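Local coordinates for protein exosome complex exonuclease RRP46 homolog (PDB 3HKM) that degrades RNA phosphorolytically and cleaves DNA hydrolytically in vitro, binds double-stranded DNA and single-stranded RNA, and is a probable component of the exosome core complex, at residues R5-N10 with K157-Q162; T20-D25 with L127-I132; S30-W33 with T38-L41; G149-D154 with Y208-E213. All blocks are in the same frame, centred on the assembly; numbering follows the deposited sequence.

Interaction 1. Residues R5-N10 with K157-Q162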
loop_
_atom_site.group_PDB
_atom_site.type_symbol
_atom_site.label_atom_id
_atom_site.label_comp_id
_atom_site.label_asym_id
_atom_site.label_seq_id
_atom_site.Cartn_x
_atom_site.Cartn_y
_atom_site.Cartn_z
ATOM N N ARG A 5 5.421 -20.234 11.823
ATOM C CA ARG A 5 4.241 -20.121 10.973
ATOM C C ARG A 5 4.309 -21.212 9.922
ATOM O O ARG A 5 5.382 -21.739 9.644
ATOM C CB ARG A 5 4.177 -18.739 10.310
ATOM C CG ARG A 5 4.082 -17.584 11.293
ATOM C CD ARG A 5 4.664 -16.305 10.719
ATOM N NE ARG A 5 3.772 -15.666 9.755
ATOM C CZ ARG A 5 3.923 -14.421 9.311
ATOM N NH1 ARG A 5 4.934 -13.679 9.744
ATOM N NH2 ARG A 5 3.061 -13.916 8.439
ATOM N N ALA A 6 3.165 -21.553 9.342
ATOM C CA ALA A 6 3.101 -22.629 8.355
ATOM C C ALA A 6 4.172 -22.488 7.284
ATOM O O ALA A 6 4.873 -23.449 6.966
ATOM C CB ALA A 6 1.718 -22.686 7.711
ATOM N N ASP A 7 4.303 -21.285 6.729
ATOM C CA ASP A 7 5.210 -21.071 5.605
ATOM C C ASP A 7 6.675 -21.051 6.023
ATOM O O ASP A 7 7.567 -21.013 5.171
ATOM C CB ASP A 7 4.845 -19.800 4.826
ATOM C CG ASP A 7 4.762 -18.575 5.709
ATOM O OD1 ASP A 7 3.779 -18.445 6.480
ATOM O OD2 ASP A 7 5.674 -17.733 5.615
ATOM N N GLY A 8 6.923 -21.075 7.327
ATOM C CA GLY A 8 8.281 -21.173 7.830
ATOM C C GLY A 8 8.860 -19.846 8.265
ATOM O O GLY A 8 10.038 -19.755 8.627
ATOM N N ARG A 9 8.037 -18.805 8.231
ATOM C CA ARG A 9 8.462 -17.502 8.726
ATOM C C ARG A 9 8.231 -17.406 10.227
ATOM O O ARG A 9 7.391 -18.110 10.780
ATOM C CB ARG A 9 7.710 -16.379 8.011
ATOM C CG ARG A 9 8.015 -16.282 6.536
ATOM C CD ARG A 9 7.405 -15.047 5.923
ATOM N NE ARG A 9 5.959 -14.961 6.107
ATOM C CZ ARG A 9 5.068 -14.967 5.121
ATOM N NH1 ARG A 9 5.466 -15.072 3.852
ATOM N NH2 ARG A 9 3.773 -14.868 5.401
ATOM N N ASN A 10 8.989 -16.541 10.891
ATOM C CA ASN A 10 8.687 -16.206 12.278
ATOM C C ASN A 10 7.838 -14.934 12.335
ATOM O O ASN A 10 7.809 -14.159 11.373
ATOM C CB ASN A 10 9.963 -16.092 13.121
ATOM C CG ASN A 10 10.874 -14.971 12.663
ATOM O OD1 ASN A 10 10.461 -13.814 12.587
ATOM N ND2 ASN A 10 12.127 -15.308 12.364
ATOM N N LYS A 157 -2.838 -15.495 2.648
ATOM C CA LYS A 157 -4.251 -15.815 2.482
ATOM C C LYS A 157 -4.682 -16.852 3.515
ATOM O O LYS A 157 -5.786 -16.789 4.055
ATOM C CB LYS A 157 -4.492 -16.333 1.063
ATOM C CG LYS A 157 -5.949 -16.526 0.666
ATOM C CD LYS A 157 -6.025 -17.065 -0.758
ATOM C CE LYS A 157 -7.461 -17.247 -1.225
ATOM N NZ LYS A 157 -7.537 -17.929 -2.558
ATOM N N ALA A 158 -3.792 -17.795 3.803
ATOM C CA ALA A 158 -4.068 -18.857 4.767
ATOM C C ALA A 158 -4.211 -18.341 6.202
ATOM O O ALA A 158 -5.112 -18.758 6.929
ATOM C CB ALA A 158 -2.982 -19.931 4.691
ATOM N N GLU A 159 -3.311 -17.444 6.600
ATOM C CA GLU A 159 -3.317 -16.866 7.943
ATOM C C GLU A 159 -4.469 -15.890 8.112
ATOM O O GLU A 159 -4.893 -15.593 9.234
ATOM C CB GLU A 159 -1.987 -16.156 8.222
ATOM C CG GLU A 159 -0.793 -17.099 8.373
ATOM C CD GLU A 159 0.551 -16.399 8.208
ATOM O OE1 GLU A 159 0.570 -15.224 7.789
ATOM O OE2 GLU A 159 1.594 -17.028 8.486
ATOM N N GLU A 160 -4.978 -15.388 6.994
ATOM C CA GLU A 160 -6.068 -14.420 7.021
ATOM C C GLU A 160 -7.422 -15.119 7.228
ATOM O O GLU A 160 -8.377 -14.516 7.730
ATOM C CB GLU A 160 -6.028 -13.520 5.768
ATOM C CG GLU A 160 -4.942 -12.420 5.878
ATOM C CD GLU A 160 -4.692 -11.596 4.605
ATOM O OE1 GLU A 160 -5.302 -11.860 3.540
ATOM O OE2 GLU A 160 -3.864 -10.663 4.689
ATOM N N GLN A 161 -7.474 -16.404 6.870
ATOM C CA GLN A 161 -8.646 -17.261 7.087
ATOM C C GLN A 161 -8.609 -17.906 8.473
ATOM O O GLN A 161 -9.581 -18.520 8.915
ATOM C CB GLN A 161 -8.723 -18.347 5.996
ATOM C CG GLN A 161 -9.519 -19.616 6.365
ATOM C CD GLN A 161 -10.918 -19.694 5.738
ATOM O OE1 GLN A 161 -11.603 -18.684 5.579
ATOM N NE2 GLN A 161 -11.348 -20.909 5.391
ATOM N N GLN A 162 -7.487 -17.758 9.166
ATOM C CA GLN A 162 -7.327 -18.364 10.477
ATOM C C GLN A 162 -7.582 -17.350 11.585
ATOM O O GLN A 162 -8.458 -17.546 12.429
ATOM C CB GLN A 162 -5.930 -18.978 10.620
ATOM C CG GLN A 162 -5.714 -20.270 9.805
ATOM C CD GLN A 162 -4.261 -20.762 9.814
ATOM O OE1 GLN A 162 -3.335 -20.038 9.426
ATOM N NE2 GLN A 162 -4.064 -22.004 10.253
#

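Interaction 2. Residues T20-D25 with L127-I132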
loop_
_atom_site.group_PDB
_atom_site.type_symbol
_atom_site.label_atom_id
_atom_site.label_comp_id
_atom_site.label_asym_id
_atom_site.label_seq_id
_atom_site.Cartn_x
_atom_site.Cartn_y
_atom_site.Cartn_z
ATOM N N THR A 20 9.915 -4.773 -10.186
ATOM C CA THR A 20 10.461 -4.335 -11.460
ATOM C C THR A 20 10.122 -2.867 -11.671
ATOM O O THR A 20 8.953 -2.480 -11.670
ATOM C CB THR A 20 9.960 -5.171 -12.636
ATOM O OG1 THR A 20 9.989 -4.376 -13.834
ATOM C CG2 THR A 20 8.564 -5.632 -12.383
ATOM N N ARG A 21 11.172 -2.064 -11.815
ATOM C CA ARG A 21 11.073 -0.647 -12.151
ATOM C C ARG A 21 10.315 -0.426 -13.458
ATOM O O ARG A 21 10.637 -1.038 -14.478
ATOM C CB ARG A 21 12.486 -0.060 -12.286
ATOM C CG ARG A 21 12.552 1.439 -12.500
ATOM C CD ARG A 21 12.275 2.147 -11.204
ATOM N NE ARG A 21 10.925 1.862 -10.720
ATOM C CZ ARG A 21 10.435 2.308 -9.568
ATOM N NH1 ARG A 21 11.185 3.064 -8.777
ATOM N NH2 ARG A 21 9.193 2.004 -9.213
ATOM N N ASN A 22 9.328 0.469 -13.408
ATOM C CA ASN A 22 8.473 0.826 -14.543
ATOM C C ASN A 22 8.400 -0.138 -15.723
ATOM O O ASN A 22 9.039 0.077 -16.754
ATOM C CB ASN A 22 8.818 2.212 -15.060
ATOM C CG ASN A 22 10.165 2.258 -15.734
ATOM O OD1 ASN A 22 11.061 1.488 -15.398
ATOM N ND2 ASN A 22 10.322 3.168 -16.688
ATOM N N PRO A 23 7.591 -1.189 -15.584
ATOM C CA PRO A 23 7.357 -2.093 -16.711
ATOM C C PRO A 23 6.644 -1.374 -17.864
ATOM O O PRO A 23 6.863 -1.702 -19.028
ATOM C CB PRO A 23 6.435 -3.164 -16.111
ATOM C CG PRO A 23 6.530 -2.997 -14.617
ATOM C CD PRO A 23 6.821 -1.569 -14.386
ATOM N N LEU A 24 5.803 -0.399 -17.535
ATOM C CA LEU A 24 4.940 0.237 -18.529
ATOM C C LEU A 24 5.612 1.407 -19.242
ATOM O O LEU A 24 6.132 2.315 -18.603
ATOM C CB LEU A 24 3.634 0.696 -17.878
ATOM C CG LEU A 24 2.784 -0.412 -17.257
ATOM C CD1 LEU A 24 1.759 0.181 -16.317
ATOM C CD2 LEU A 24 2.115 -1.256 -18.343
ATOM N N ASP A 25 5.584 1.382 -20.569
ATOM C CA ASP A 25 6.213 2.431 -21.373
ATOM C C ASP A 25 5.413 3.735 -21.387
ATOM O O ASP A 25 5.989 4.823 -21.514
ATOM C CB ASP A 25 6.416 1.961 -22.819
ATOM C CG ASP A 25 7.208 0.672 -22.918
ATOM O OD1 ASP A 25 8.030 0.388 -22.022
ATOM O OD2 ASP A 25 7.015 -0.058 -23.910
ATOM N N LEU A 127 4.778 6.196 -7.565
ATOM C CA LEU A 127 4.756 7.655 -7.421
ATOM C C LEU A 127 6.164 8.226 -7.394
ATOM O O LEU A 127 6.457 9.233 -8.044
ATOM C CB LEU A 127 4.050 8.067 -6.129
ATOM C CG LEU A 127 2.544 7.840 -6.016
ATOM C CD1 LEU A 127 2.125 7.907 -4.559
ATOM C CD2 LEU A 127 1.795 8.859 -6.855
ATOM N N VAL A 128 7.027 7.594 -6.607
ATOM C CA VAL A 128 8.414 8.025 -6.523
ATOM C C VAL A 128 9.054 7.962 -7.902
ATOM O O VAL A 128 9.758 8.887 -8.315
ATOM C CB VAL A 128 9.217 7.166 -5.528
ATOM C CG1 VAL A 128 10.706 7.405 -5.700
ATOM C CG2 VAL A 128 8.780 7.470 -4.117
ATOM N N PHE A 129 8.797 6.871 -8.621
ATOM C CA PHE A 129 9.377 6.694 -9.941
ATOM C C PHE A 129 8.828 7.667 -10.978
ATOM O O PHE A 129 9.527 8.010 -11.926
ATOM C CB PHE A 129 9.196 5.269 -10.448
ATOM C CG PHE A 129 9.803 5.047 -11.801
ATOM C CD1 PHE A 129 11.188 5.036 -11.961
ATOM C CD2 PHE A 129 9.003 4.884 -12.919
ATOM C CE1 PHE A 129 11.758 4.846 -13.208
ATOM C CE2 PHE A 129 9.572 4.703 -14.168
ATOM C CZ PHE A 129 10.949 4.675 -14.311
ATOM N N ALA A 130 7.579 8.090 -10.805
ATOM C CA ALA A 130 6.947 9.044 -11.717
ATOM C C ALA A 130 7.344 10.486 -11.394
ATOM O O ALA A 130 6.972 11.417 -12.110
ATOM C CB ALA A 130 5.437 8.894 -11.677
ATOM N N GLY A 131 8.098 10.674 -10.316
ATOM C CA GLY A 131 8.489 12.013 -9.905
ATOM C C GLY A 131 7.329 12.831 -9.364
ATOM O O GLY A 131 7.213 14.024 -9.631
ATOM N N ILE A 132 6.453 12.179 -8.608
ATOM C CA ILE A 132 5.358 12.873 -7.951
ATOM C C ILE A 132 5.873 13.286 -6.592
ATOM O O ILE A 132 6.356 12.450 -5.833
ATOM C CB ILE A 132 4.140 11.957 -7.755
ATOM C CG1 ILE A 132 3.807 11.188 -9.043
ATOM C CG2 ILE A 132 2.945 12.750 -7.244
ATOM C CD1 ILE A 132 3.481 12.057 -10.227
#

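Interaction 3. Residues S30-W33 with T38-L41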
loop_
_atom_site.group_PDB
_atom_site.type_symbol
_atom_site.label_atom_id
_atom_site.label_comp_id
_atom_site.label_asym_id
_atom_site.label_seq_id
_atom_site.Cartn_x
_atom_site.Cartn_y
_atom_site.Cartn_z
ATOM N N SER A 30 5.870 3.368 -13.046
ATOM C CA SER A 30 5.154 2.163 -12.673
ATOM C C SER A 30 6.009 1.198 -11.852
ATOM O O SER A 30 7.231 1.289 -11.827
ATOM C CB SER A 30 4.521 1.485 -13.897
ATOM O OG SER A 30 5.480 1.037 -14.835
ATOM N N ALA A 31 5.338 0.281 -11.169
ATOM C CA ALA A 31 5.989 -0.694 -10.312
ATOM C C ALA A 31 5.138 -1.950 -10.254
ATOM O O ALA A 31 3.981 -1.890 -9.872
ATOM C CB ALA A 31 6.178 -0.124 -8.907
ATOM N N ARG A 32 5.707 -3.077 -10.661
ATOM C CA ARG A 32 5.107 -4.362 -10.360
ATOM C C ARG A 32 5.720 -4.838 -9.046
ATOM O O ARG A 32 6.867 -5.289 -9.001
ATOM C CB ARG A 32 5.344 -5.378 -11.479
ATOM C CG ARG A 32 5.300 -6.833 -11.005
ATOM C CD ARG A 32 5.296 -7.829 -12.154
ATOM N NE ARG A 32 4.070 -7.706 -12.936
ATOM C CZ ARG A 32 3.543 -8.673 -13.682
ATOM N NH1 ARG A 32 4.118 -9.859 -13.752
ATOM N NH2 ARG A 32 2.427 -8.448 -14.352
ATOM N N TRP A 33 4.952 -4.714 -7.973
ATOM C CA TRP A 33 5.466 -4.967 -6.636
ATOM C C TRP A 33 4.982 -6.339 -6.145
ATOM O O TRP A 33 3.797 -6.671 -6.264
ATOM C CB TRP A 33 5.009 -3.836 -5.707
ATOM C CG TRP A 33 5.462 -3.924 -4.298
ATOM C CD1 TRP A 33 4.931 -4.703 -3.317
ATOM C CD2 TRP A 33 6.524 -3.178 -3.691
ATOM N NE1 TRP A 33 5.605 -4.505 -2.141
ATOM C CE2 TRP A 33 6.589 -3.572 -2.341
ATOM C CE3 TRP A 33 7.436 -2.223 -4.161
ATOM C CZ2 TRP A 33 7.524 -3.039 -1.450
ATOM C CZ3 TRP A 33 8.363 -1.694 -3.273
ATOM C CH2 TRP A 33 8.400 -2.106 -1.935
ATOM N N THR A 38 1.548 -12.552 -3.459
ATOM C CA THR A 38 0.715 -11.367 -3.606
ATOM C C THR A 38 1.469 -10.360 -4.454
ATOM O O THR A 38 2.467 -9.772 -4.008
ATOM C CB THR A 38 0.376 -10.732 -2.253
ATOM O OG1 THR A 38 -0.477 -11.618 -1.526
ATOM C CG2 THR A 38 -0.333 -9.398 -2.449
ATOM N N ILE A 39 1.002 -10.170 -5.683
ATOM C CA ILE A 39 1.681 -9.272 -6.609
ATOM C C ILE A 39 0.740 -8.270 -7.279
ATOM O O ILE A 39 -0.398 -8.596 -7.633
ATOM C CB ILE A 39 2.558 -10.040 -7.639
ATOM C CG1 ILE A 39 2.563 -9.320 -8.985
ATOM C CG2 ILE A 39 2.116 -11.498 -7.771
ATOM C CD1 ILE A 39 3.659 -9.753 -9.880
ATOM N N VAL A 40 1.245 -7.051 -7.450
ATOM C CA VAL A 40 0.446 -5.919 -7.891
ATOM C C VAL A 40 1.213 -5.076 -8.918
ATOM O O VAL A 40 2.440 -4.990 -8.858
ATOM C CB VAL A 40 0.101 -5.043 -6.659
ATOM C CG1 VAL A 40 0.229 -3.568 -6.981
ATOM C CG2 VAL A 40 -1.277 -5.406 -6.072
ATOM N N LEU A 41 0.496 -4.460 -9.859
ATOM C CA LEU A 41 1.110 -3.509 -10.789
ATOM C C LEU A 41 0.553 -2.100 -10.601
ATOM O O LEU A 41 -0.654 -1.881 -10.715
ATOM C CB LEU A 41 0.935 -3.950 -12.248
ATOM C CG LEU A 41 1.316 -2.904 -13.310
ATOM C CD1 LEU A 41 2.815 -2.607 -13.273
ATOM C CD2 LEU A 41 0.899 -3.339 -14.711
#

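Interaction 4. Residues G149-D154 with Y208-E213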
loop_
_atom_site.group_PDB
_atom_site.type_symbol
_atom_site.label_atom_id
_atom_site.label_comp_id
_atom_site.label_asym_id
_atom_site.label_seq_id
_atom_site.Cartn_x
_atom_site.Cartn_y
_atom_site.Cartn_z
ATOM N N GLY A 149 -2.589 -13.067 21.557
ATOM C CA GLY A 149 -1.992 -11.760 21.337
ATOM C C GLY A 149 -0.722 -11.733 20.511
ATOM O O GLY A 149 -0.199 -10.654 20.219
ATOM N N GLU A 150 -0.218 -12.908 20.135
ATOM C CA GLU A 150 0.999 -12.986 19.327
ATOM C C GLU A 150 0.799 -12.265 18.000
ATOM O O GLU A 150 -0.100 -12.603 17.235
ATOM C CB GLU A 150 1.403 -14.443 19.073
ATOM C CG GLU A 150 1.806 -15.216 20.320
ATOM C CD GLU A 150 0.649 -15.968 20.951
ATOM O OE1 GLU A 150 0.728 -16.273 22.160
ATOM O OE2 GLU A 150 -0.334 -16.263 20.240
ATOM N N VAL A 151 1.635 -11.271 17.725
ATOM C CA VAL A 151 1.495 -10.507 16.493
ATOM C C VAL A 151 2.298 -11.109 15.354
ATOM O O VAL A 151 3.456 -11.479 15.515
ATOM C CB VAL A 151 1.882 -9.033 16.670
ATOM C CG1 VAL A 151 2.380 -8.452 15.351
ATOM C CG2 VAL A 151 0.690 -8.246 17.183
ATOM N N ILE A 152 1.653 -11.195 14.201
ATOM C CA ILE A 152 2.235 -11.755 12.995
ATOM C C ILE A 152 2.313 -10.654 11.929
ATOM O O ILE A 152 1.368 -9.890 11.759
ATOM C CB ILE A 152 1.391 -12.968 12.532
ATOM C CG1 ILE A 152 2.096 -14.274 12.899
ATOM C CG2 ILE A 152 1.134 -12.935 11.052
ATOM C CD1 ILE A 152 2.685 -14.280 14.276
ATOM N N LEU A 153 3.448 -10.546 11.240
ATOM C CA LEU A 153 3.631 -9.504 10.225
ATOM C C LEU A 153 3.506 -10.046 8.802
ATOM O O LEU A 153 4.037 -11.115 8.483
ATOM C CB LEU A 153 4.979 -8.790 10.404
ATOM C CG LEU A 153 5.175 -8.076 11.744
ATOM C CD1 LEU A 153 6.507 -7.349 11.789
ATOM C CD2 LEU A 153 4.024 -7.114 12.011
ATOM N N ASP A 154 2.797 -9.304 7.954
ATOM C CA ASP A 154 2.630 -9.664 6.549
ATOM C C ASP A 154 1.964 -11.030 6.394
ATOM O O ASP A 154 2.569 -11.987 5.922
ATOM C CB ASP A 154 3.985 -9.657 5.848
ATOM C CG ASP A 154 3.869 -9.533 4.334
ATOM O OD1 ASP A 154 2.851 -9.002 3.834
ATOM O OD2 ASP A 154 4.827 -9.949 3.647
ATOM N N TYR A 208 -3.680 -3.746 19.530
ATOM C CA TYR A 208 -3.404 -2.644 18.619
ATOM C C TYR A 208 -2.002 -2.060 18.789
ATOM O O TYR A 208 -1.323 -1.791 17.802
ATOM C CB TYR A 208 -4.465 -1.551 18.788
ATOM C CG TYR A 208 -4.352 -0.390 17.819
ATOM C CD1 TYR A 208 -4.309 -0.602 16.441
ATOM C CD2 TYR A 208 -4.322 0.927 18.279
ATOM C CE1 TYR A 208 -4.221 0.462 15.553
ATOM C CE2 TYR A 208 -4.235 2.001 17.393
ATOM C CZ TYR A 208 -4.184 1.759 16.031
ATOM O OH TYR A 208 -4.105 2.820 15.153
ATOM N N PHE A 209 -1.563 -1.850 20.027
ATOM C CA PHE A 209 -0.220 -1.300 20.229
ATOM C C PHE A 209 0.882 -2.278 19.846
ATOM O O PHE A 209 1.917 -1.871 19.316
ATOM C CB PHE A 209 0.030 -0.805 21.655
ATOM C CG PHE A 209 1.497 -0.577 21.951
ATOM C CD1 PHE A 209 2.205 0.423 21.285
ATOM C CD2 PHE A 209 2.176 -1.384 22.857
ATOM C CE1 PHE A 209 3.552 0.624 21.541
ATOM C CE2 PHE A 209 3.519 -1.186 23.114
ATOM C CZ PHE A 209 4.206 -0.182 22.457
ATOM N N SER A 210 0.680 -3.559 20.132
ATOM C CA SER A 210 1.660 -4.556 19.727
ATOM C C SER A 210 1.846 -4.498 18.211
ATOM O O SER A 210 2.970 -4.544 17.715
ATOM C CB SER A 210 1.241 -5.957 20.176
ATOM O OG SER A 210 2.247 -6.910 19.865
ATOM N N CYS A 211 0.738 -4.373 17.485
ATOM C CA CYS A 211 0.763 -4.277 16.027
ATOM C C CYS A 211 1.572 -3.081 15.529
ATOM O O CYS A 211 2.398 -3.216 14.627
ATOM C CB CYS A 211 -0.658 -4.198 15.468
ATOM S SG CYS A 211 -1.557 -5.770 15.394
ATOM N N ILE A 212 1.324 -1.910 16.105
ATOM C CA ILE A 212 2.045 -0.708 15.710
ATOM C C ILE A 212 3.504 -0.780 16.144
ATOM O O ILE A 212 4.399 -0.391 15.395
ATOM C CB ILE A 212 1.364 0.588 16.228
ATOM C CG1 ILE A 212 1.318 0.611 17.752
ATOM C CG2 ILE A 212 -0.044 0.716 15.666
ATOM C CD1 ILE A 212 0.296 1.590 18.309
ATOM N N GLU A 213 3.735 -1.289 17.351
ATOM C CA GLU A 213 5.083 -1.515 17.859
ATOM C C GLU A 213 5.858 -2.445 16.933
ATOM O O GLU A 213 6.996 -2.172 16.547
ATOM C CB GLU A 213 5.020 -2.151 19.248
ATOM C CG GLU A 213 6.271 -2.930 19.616
ATOM C CD GLU A 213 5.980 -4.169 20.449
ATOM O OE1 GLU A 213 5.402 -4.036 21.557
ATOM O OE2 GLU A 213 6.346 -5.277 19.993
#

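Interaction 1. Residues R5-N10 with K157-Q162
R5 and E159 meet in a side-on, two-pronged salt bridge that ties the N-terminal loop to the short helix 157-160. The arginine can be followed outward from its backbone. Its CB already lies 3.6 Å from OE2 of E159, and CG and CD keep roughly the same separation from that oxygen as the chain passes it. With CG placed anti to the carbonyl carbon (chi1 -61°) and the chain bending at chi3, NE comes round to face the carboxylate. NE then donates to OE2 of E159 at 2.9 Å in an almost straight bond (170°), while NH2 of R5 reaches OE1 of E159, also at 2.9 Å. Both oxygens are met on their syn sides, and both lie near the guanidinium plane; the carboxylate is nevertheless twisted 32° against that plane. At the far tip, NH1 of R5 makes a weak bond of 3.3 Å to the carbonyl O of N10, and NH2 also donates to the carbonyl of L153 in the adjoining strand. OD1 of D7 stands 3.3 Å from OE2 of E159, two acceptors side by side with no bond between them, whereas NH2 of R9 approaches OE1 of E159 from 4.0 Å. Two arginines thus roughly balance two carboxylates, and the paired bonds from R5 probably keep the buried E159 ionised and make the closeness of D7 tolerable.

Interaction 2. Residues T20-D25 with L127-I132
The C-terminal turn of helix 115-130, closed by a Schellman motif at G131, presents F129 to R21 at the end of strand 17-21. In that motif the amide of I132 returns to the carbonyl O of L127 over 3.0 Å, and G131, with positive phi, turns the chain out of the helix. F129 and R21 run past each other in opposite directions. The aromatic ring is held out from the helix by a first torsion that sets CG anti to the backbone N (chi1 -179°), and the arginine folds along it through bends at chi2 and chi3. NE of R21 sits over a face of the ring, 3.5 Å from CG of F129, while the guanidinium proper has moved on past the ring, so that CB of F129 lies over its centre, 3.3 Å above the plane. Ring and guanidinium planes differ by 28°. N22 flanks the outer end of the same ring, but the model is too tight there for its detail to be trusted. Replacing R21 with an alanine would probably strip the cover from CB and the ring of F129 and leave that side chain freer to turn. Farther along, NH2 of R21 makes weak bonds to the carbonyls of S30, in strand 29-35, and A125, in helix 115-130; L127 faces away from R21, toward L88 and I91 of helix 77-91.

Interaction 3. Residues S30-W33 with T38-L41
One face of the R32 guanidinium is covered by CD1 of I39, 4.0 Å from CZ of R32, and the indole of W33, leaving from the other side of the sheet, meets the ring of F225 with the planes about 75° apart. These groups belong to a beta hairpin, strands 29-35 and 38-49, in the mixed sheet of the RNase PH fold. The two short segments run antiparallel at 170°. W33 and V40 form a hydrogen-bonded pair: N of W33 donates to O of V40 at 2.7 Å, and N of V40 returns to O of W33 at 2.8 Å. R32 and L41 form the next, non-hydrogen-bonded pair. The methyl CD1 of I39 lies along the arginine from CG to the guanidinium, touching CG of R32 at 3.5 Å and CD of R32 at 3.4 Å; CG of R32, swung anti to the backbone N (chi1 155°), sends the chain across this methyl. An alanine in place of R32 would be likely to uncover CD1 of I39, which would lose the aliphatic stem and guanidinium face lying against it. The surface bearing W33 and V40 instead packs on helix 115-130, where A122 touches both. Between the strands, CA of R32 also approaches O of V40 in a CA-H...O contact of 3.1 Å, while CD1 of L41 rests 3.7 Å from O of A31.

Interaction 4. Residues G149-D154 with Y208-E213
V151 points its side chain toward the helix, and one of its two methyls, CG2, does nearly all the touching. With CG1 anti to the backbone N (chi1 152°), CG2 is the branch left facing the helix, in front of two consecutive residues, S210 and C211. It lies 3.4 Å from OG of S210 and 3.8 Å from SG of C211. The serine lies broadside to it, OG nearer than CB: its CB-OG bond is turned anti to its own backbone N (chi1 -176°), which sets the hydroxyl oxygen on the valine's side, 3.9 Å from CB of V151. C211 instead lies alongside, its CA-CB bond running across the contact rather than into it, and only the sulfur reaches the methyl. Strand 151-153 is an edge strand of the four-stranded antiparallel sheet, and helix 205-229 packs across that sheet, so V151 meets the helix from the border while C143 and V145 of the adjacent strand and L169 of the one beyond touch C211. The backbones come closest where CA of V151 and CA of C211 are 6.3 Å apart. I152, next in the strand, turns the opposite way, toward R5 and P11, whereas L153 continues the valine's side of the strand and packs on R214 and A218, farther down the helix. Before the strand, G149 adopts backbone angles that a side chain would tolerate poorly, and its carbonyl O stands 4.5 Å from OG of S210.

How the interactions relate
The four contacts fall into two groups. Interactions 2 and 3, centred about 11 Å apart, share the mixed sheet: strands 17-21 and 29-35 are neighbours in it, and S30 bonds back to L24. Interactions 1 and 4, about 14 Å apart between centres, meet at strand 151-153, which helix 157-160 follows in the chain. Interactions 1 and 2 are about 31 Å apart between centres; interaction 3 lies between, its nearest atoms about 6 Å from interaction 1, without touching. Along the chain, 3 nests inside 2, both nest inside 1, and 1 alternates with 4. The N-terminal loop, which leads into the mixed sheet, thus also contacts the edge of the antiparallel one, consistent with a single RNase PH domain.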